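Local coordinates for contact-dependent inhibitor I (Escherichia coli NC101, PDB 5I4Q), which probably acts as an immunity protein that binds and neutralises the toxic domain of its cognate contact-dependent inhibitor A, at residues B[40-43]-B[44-48]; B[60-63]-B[64-68]. All coordinates share one frame; numbering follows the deposited sequence.

Interaction 1 of 2, residues B[40-43]-B[44-48]; sequences GSTN and FDNAQ
N43 and N46 meet at an N-cap: the short connection after helix 4-40 ends on N43, and its side chain closes the first turn of helix 44-66. The capping bond runs from N46 N to N43 OD1 at 3.0 Å, with an N-H...O angle of 166°; the donor lies almost straight ahead of the side-chain carbonyl. A chi1 of 76° sets N43 CG between its own backbone N and carbonyl carbon, and from there OD1 reaches back to the N-H of N46. The N43 backbone takes part less firmly, its O accepting a weak bond from A47 N.

A second polar grip belongs to the helix itself. Q48 folds back on its own turn, and its NE2 reaches F44 O at 2.9 Å in a nearly straight bond. This donor stands above the carbonyl plane, while A47 N approaches the same oxygen from the opposite face. The amide nitrogen also sits over the centre of the F44 ring, 3.3 Å above its plane. R91 holds the other end of this amide through Q48 OE1, and K92 makes a cation-pi contact with the F44 ring, both from helix 88-99.

Van der Waals contacts join T42 of the loop to N46 and A47 on the first turn. T42 crosses N46 at about a right angle, placing OG1 3.5 Å from N46 CB, and its methyl CG2 lies 4.2 Å from A47 CB. H95 of helix 88-99 binds T42 O and also touches A47, tying this corner to the last helix. The side-chain amides of N43 and N46 lie close together, their planes 26° apart; N46 ND2 is 3.0 Å from N43 OD1, but its angle is too poor for a hydrogen bond.

Interaction 2 of 2, residues B[60-63]-B[64-68]; sequences ELAT and MLYKY
From E60 to T63 the carbonyls accept in unbroken i to i+4 order, M64 N bonding to E60 O, L65 N to L61 O, Y66 N to A62 O and K67 N to T63 O. K67 N lies 2.8 Å from T63 O. T63 O also takes a weak bond from Y68 N at 3.4 Å, one residue further on, as the helix gives way to loop.

On the inward side L61 and M64, a selenomethionine, run side by side in the same direction. M64 turns at chi3 (78°), bringing its methyl CE back to 4.0 Å from L61 CD2 and 3.6 Å from L61 O. The pair belongs to the core of this helical bundle: L61 and M64 both pack on L25 of helix 4-40 and on I80 of helix 74-82.

T63 and K67 are likewise alongside each other, T63 CG2 lying 4.0 Å from K67 CB, while T63 OG1 is hydrogen-bonded to S59 O, one turn back. The same methyl meets Y68 CE2 at 4.1 Å. Y66 CD2 comes 3.1 Å from A62 O and 4.3 Å from A62 CB, and L65 CG sits over the centre of one face of the Y66 ring. A62 and T63 touch Q35 of the contact-dependent inhibitor A chain, and Y66 packs on its R37.

How the interactions relate
Both interactions belong to helix 44-66: interaction 1 forms its N-terminal cap and interaction 2 its last turn and the residues that leave it. They come in series along the chain, with centres 27 Å apart and nearest atoms about 14 Å apart, on opposite sides of the chain's centre, and they do not touch. Their surroundings differ accordingly. Residues 40-48 lie at the surface against helix 88-99, away from the other protein chains of the assembly. Residues 60-68 pack on helices 4-40 and 74-82, on a second copy of this protein and on contact-dependent inhibitor A, placing the C-terminal end of the helix in contact with that chain, presumably the toxin.

Interaction 1 of 2, residues B[40-43]-B[44-48]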
loop_
_atom_site.group_PDB
_atom_site.type_symbol
_atom_site.label_atom_id
_atom_site.label_comp_id
_atom_site.label_asym_id
_atom_site.label_seq_id
_atom_site.Cartn_x
_atom_site.Cartn_y
_atom_site.Cartn_z
ATOM N N GLY B 40 -30.886 -10.865 -11.243
ATOM C CA GLY B 40 -31.344 -12.238 -11.440
ATOM C C GLY B 40 -32.788 -12.466 -11.052
ATOM O O GLY B 40 -33.334 -13.491 -11.344
ATOM N N SER B 41 -33.396 -11.496 -10.381
ATOM C CA SER B 41 -34.785 -11.575 -9.940
ATOM C C SER B 41 -35.680 -10.654 -10.736
ATOM O O SER B 41 -36.783 -10.422 -10.318
ATOM C CB SER B 41 -34.907 -11.115 -8.486
ATOM O OG SER B 41 -34.055 -11.829 -7.634
ATOM N N THR B 42 -35.230 -10.075 -11.847
ATOM C CA THR B 42 -36.130 -9.187 -12.596
ATOM C C THR B 42 -35.997 -9.455 -14.083
ATOM O O THR B 42 -35.122 -10.243 -14.519
ATOM C CB THR B 42 -35.958 -7.688 -12.172
ATOM O OG1 THR B 42 -37.061 -6.914 -12.645
ATOM C CG2 THR B 42 -34.711 -7.052 -12.647
ATOM N N ASN B 43 -36.879 -8.852 -14.874
ATOM C CA ASN B 43 -36.784 -9.068 -16.317
ATOM C C ASN B 43 -35.647 -8.213 -16.978
ATOM O O ASN B 43 -35.086 -7.301 -16.384
ATOM C CB ASN B 43 -38.165 -8.947 -16.999
ATOM C CG ASN B 43 -38.628 -7.513 -17.154
ATOM O OD1 ASN B 43 -37.817 -6.575 -17.161
ATOM N ND2 ASN B 43 -39.937 -7.330 -17.303
ATOM N N PHE B 44 -35.318 -8.543 -18.208
ATOM C CA PHE B 44 -34.209 -7.916 -18.882
ATOM C C PHE B 44 -34.336 -6.408 -18.984
ATOM O O PHE B 44 -33.380 -5.693 -18.709
ATOM C CB PHE B 44 -33.962 -8.530 -20.267
ATOM C CG PHE B 44 -32.690 -8.067 -20.910
ATOM C CD1 PHE B 44 -31.479 -8.487 -20.425
ATOM C CD2 PHE B 44 -32.707 -7.185 -21.983
ATOM C CE1 PHE B 44 -30.290 -8.111 -21.039
ATOM C CE2 PHE B 44 -31.528 -6.749 -22.564
ATOM C CZ PHE B 44 -30.307 -7.207 -22.079
ATOM N N ASP B 45 -35.472 -5.902 -19.382
ATOM C CA ASP B 45 -35.609 -4.440 -19.495
ATOM C C ASP B 45 -35.368 -3.697 -18.187
ATOM O O ASP B 45 -34.661 -2.695 -18.150
ATOM C CB ASP B 45 -36.985 -4.075 -20.044
ATOM C CG ASP B 45 -37.108 -4.333 -21.567
ATOM O OD1 ASP B 45 -36.307 -5.123 -22.167
ATOM O OD2 ASP B 45 -38.017 -3.715 -22.183
ATOM N N ASN B 46 -35.949 -4.207 -17.119
ATOM C CA ASN B 46 -35.895 -3.573 -15.804
ATOM C C ASN B 46 -34.521 -3.731 -15.156
ATOM O O ASN B 46 -34.250 -3.089 -14.170
ATOM C CB ASN B 46 -36.908 -4.208 -14.865
ATOM C CG ASN B 46 -38.324 -4.039 -15.330
ATOM O OD1 ASN B 46 -38.657 -3.060 -15.982
ATOM N ND2 ASN B 46 -39.167 -5.015 -15.006
ATOM N N ALA B 47 -33.705 -4.645 -15.700
ATOM C CA ALA B 47 -32.341 -4.896 -15.251
ATOM C C ALA B 47 -31.329 -3.902 -15.792
ATOM O O ALA B 47 -30.241 -3.835 -15.261
ATOM C CB ALA B 47 -31.912 -6.309 -15.635
ATOM N N GLN B 48 -31.678 -3.112 -16.801
ATOM C CA GLN B 48 -30.687 -2.255 -17.422
ATOM C C GLN B 48 -30.092 -1.213 -16.487
ATOM O O GLN B 48 -28.872 -0.985 -16.527
ATOM C CB GLN B 48 -31.205 -1.584 -18.685
ATOM C CG GLN B 48 -31.589 -2.539 -19.788
ATOM C CD GLN B 48 -30.522 -3.546 -20.079
ATOM O OE1 GLN B 48 -29.420 -3.191 -20.544
ATOM N NE2 GLN B 48 -30.822 -4.815 -19.818
#

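Interaction 2 of 2, residues B[60-63]-B[64-68]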
loop_
_atom_site.group_PDB
_atom_site.type_symbol
_atom_site.label_atom_id
_atom_site.label_comp_id
_atom_site.label_asym_id
_atom_site.label_seq_id
_atom_site.Cartn_x
_atom_site.Cartn_y
_atom_site.Cartn_z
ATOM N N GLU B 60 -14.836 1.233 -11.831
ATOM C CA GLU B 60 -14.066 1.857 -10.813
ATOM C C GLU B 60 -13.033 0.871 -10.279
ATOM O O GLU B 60 -11.925 1.271 -9.912
ATOM C CB GLU B 60 -14.983 2.345 -9.700
ATOM C CG GLU B 60 -15.890 3.473 -10.138
ATOM C CD GLU B 60 -17.116 3.709 -9.217
ATOM O OE1 GLU B 60 -17.280 3.033 -8.188
ATOM O OE2 GLU B 60 -17.915 4.617 -9.528
ATOM N N LEU B 61 -13.431 -0.417 -10.147
ATOM C CA LEU B 61 -12.507 -1.419 -9.648
ATOM C C LEU B 61 -11.390 -1.656 -10.666
ATOM O O LEU B 61 -10.255 -1.872 -10.305
ATOM C CB LEU B 61 -13.214 -2.702 -9.309
ATOM C CG LEU B 61 -14.058 -2.605 -8.040
ATOM C CD1 LEU B 61 -15.064 -3.707 -8.012
ATOM C CD2 LEU B 61 -13.294 -2.656 -6.752
ATOM N N ALA B 62 -11.708 -1.563 -11.944
ATOM C CA ALA B 62 -10.688 -1.643 -12.983
ATOM C C ALA B 62 -9.710 -0.454 -12.924
ATOM O O ALA B 62 -8.509 -0.633 -13.125
ATOM C CB ALA B 62 -11.381 -1.722 -14.327
ATOM N N THR B 63 -10.215 0.745 -12.610
ATOM C CA THR B 63 -9.377 1.902 -12.456
ATOM C C THR B 63 -8.434 1.671 -11.281
ATOM O O THR B 63 -7.234 2.015 -11.308
ATOM C CB THR B 63 -10.224 3.182 -12.287
ATOM O OG1 THR B 63 -11.076 3.340 -13.420
ATOM C CG2 THR B 63 -9.372 4.409 -12.208
HETATM N N MSE B 64 -8.953 1.084 -10.223
HETATM C CA MSE B 64 -8.097 0.779 -9.103
HETATM C C MSE B 64 -6.949 -0.131 -9.498
HETATM O O MSE B 64 -5.828 0.056 -9.060
HETATM C CB MSE B 64 -8.954 0.062 -8.090
HETATM C CG MSE B 64 -8.088 -0.568 -7.011
HETATM SE SE MSE B 64 -9.260 -1.694 -5.868
HETATM C CE MSE B 64 -9.399 -3.247 -7.105
ATOM N N LEU B 65 -7.245 -1.169 -10.272
ATOM C CA LEU B 65 -6.252 -2.180 -10.640
ATOM C C LEU B 65 -5.183 -1.584 -11.597
ATOM O O LEU B 65 -3.978 -1.768 -11.414
ATOM C CB LEU B 65 -6.967 -3.380 -11.296
ATOM C CG LEU B 65 -6.074 -4.529 -11.779
ATOM C CD1 LEU B 65 -5.216 -5.015 -10.621
ATOM C CD2 LEU B 65 -6.915 -5.674 -12.373
ATOM N N TYR B 66 -5.634 -0.851 -12.596
ATOM C CA TYR B 66 -4.743 -0.456 -13.690
ATOM C C TYR B 66 -4.182 0.907 -13.476
ATOM O O TYR B 66 -3.033 1.079 -13.713
ATOM C CB TYR B 66 -5.473 -0.541 -15.025
ATOM C CG TYR B 66 -5.906 -1.935 -15.348
ATOM C CD1 TYR B 66 -4.979 -2.938 -15.545
ATOM C CD2 TYR B 66 -7.229 -2.252 -15.441
ATOM C CE1 TYR B 66 -5.382 -4.242 -15.824
ATOM C CE2 TYR B 66 -7.646 -3.550 -15.706
ATOM C CZ TYR B 66 -6.734 -4.534 -15.887
ATOM O OH TYR B 66 -7.198 -5.803 -16.180
ATOM N N LYS B 67 -4.943 1.879 -12.981
ATOM C CA LYS B 67 -4.356 3.202 -12.779
ATOM C C LYS B 67 -3.528 3.288 -11.508
ATOM O O LYS B 67 -2.464 3.870 -11.512
ATOM C CB LYS B 67 -5.418 4.273 -12.785
ATOM C CG LYS B 67 -4.907 5.683 -12.925
ATOM C CD LYS B 67 -6.074 6.634 -13.137
ATOM C CE LYS B 67 -5.687 8.068 -12.857
ATOM N NZ LYS B 67 -4.483 8.451 -13.651
ATOM N N TYR B 68 -4.037 2.761 -10.399
ATOM C CA TYR B 68 -3.379 2.947 -9.124
ATOM C C TYR B 68 -2.615 1.708 -8.710
ATOM O O TYR B 68 -1.944 1.738 -7.741
ATOM C CB TYR B 68 -4.409 3.324 -8.051
ATOM C CG TYR B 68 -5.065 4.597 -8.386
ATOM C CD1 TYR B 68 -4.397 5.782 -8.216
ATOM C CD2 TYR B 68 -6.339 4.619 -8.914
ATOM C CE1 TYR B 68 -4.950 6.962 -8.620
ATOM C CE2 TYR B 68 -6.917 5.798 -9.265
ATOM C CZ TYR B 68 -6.206 6.953 -9.133
ATOM O OH TYR B 68 -6.775 8.132 -9.471
#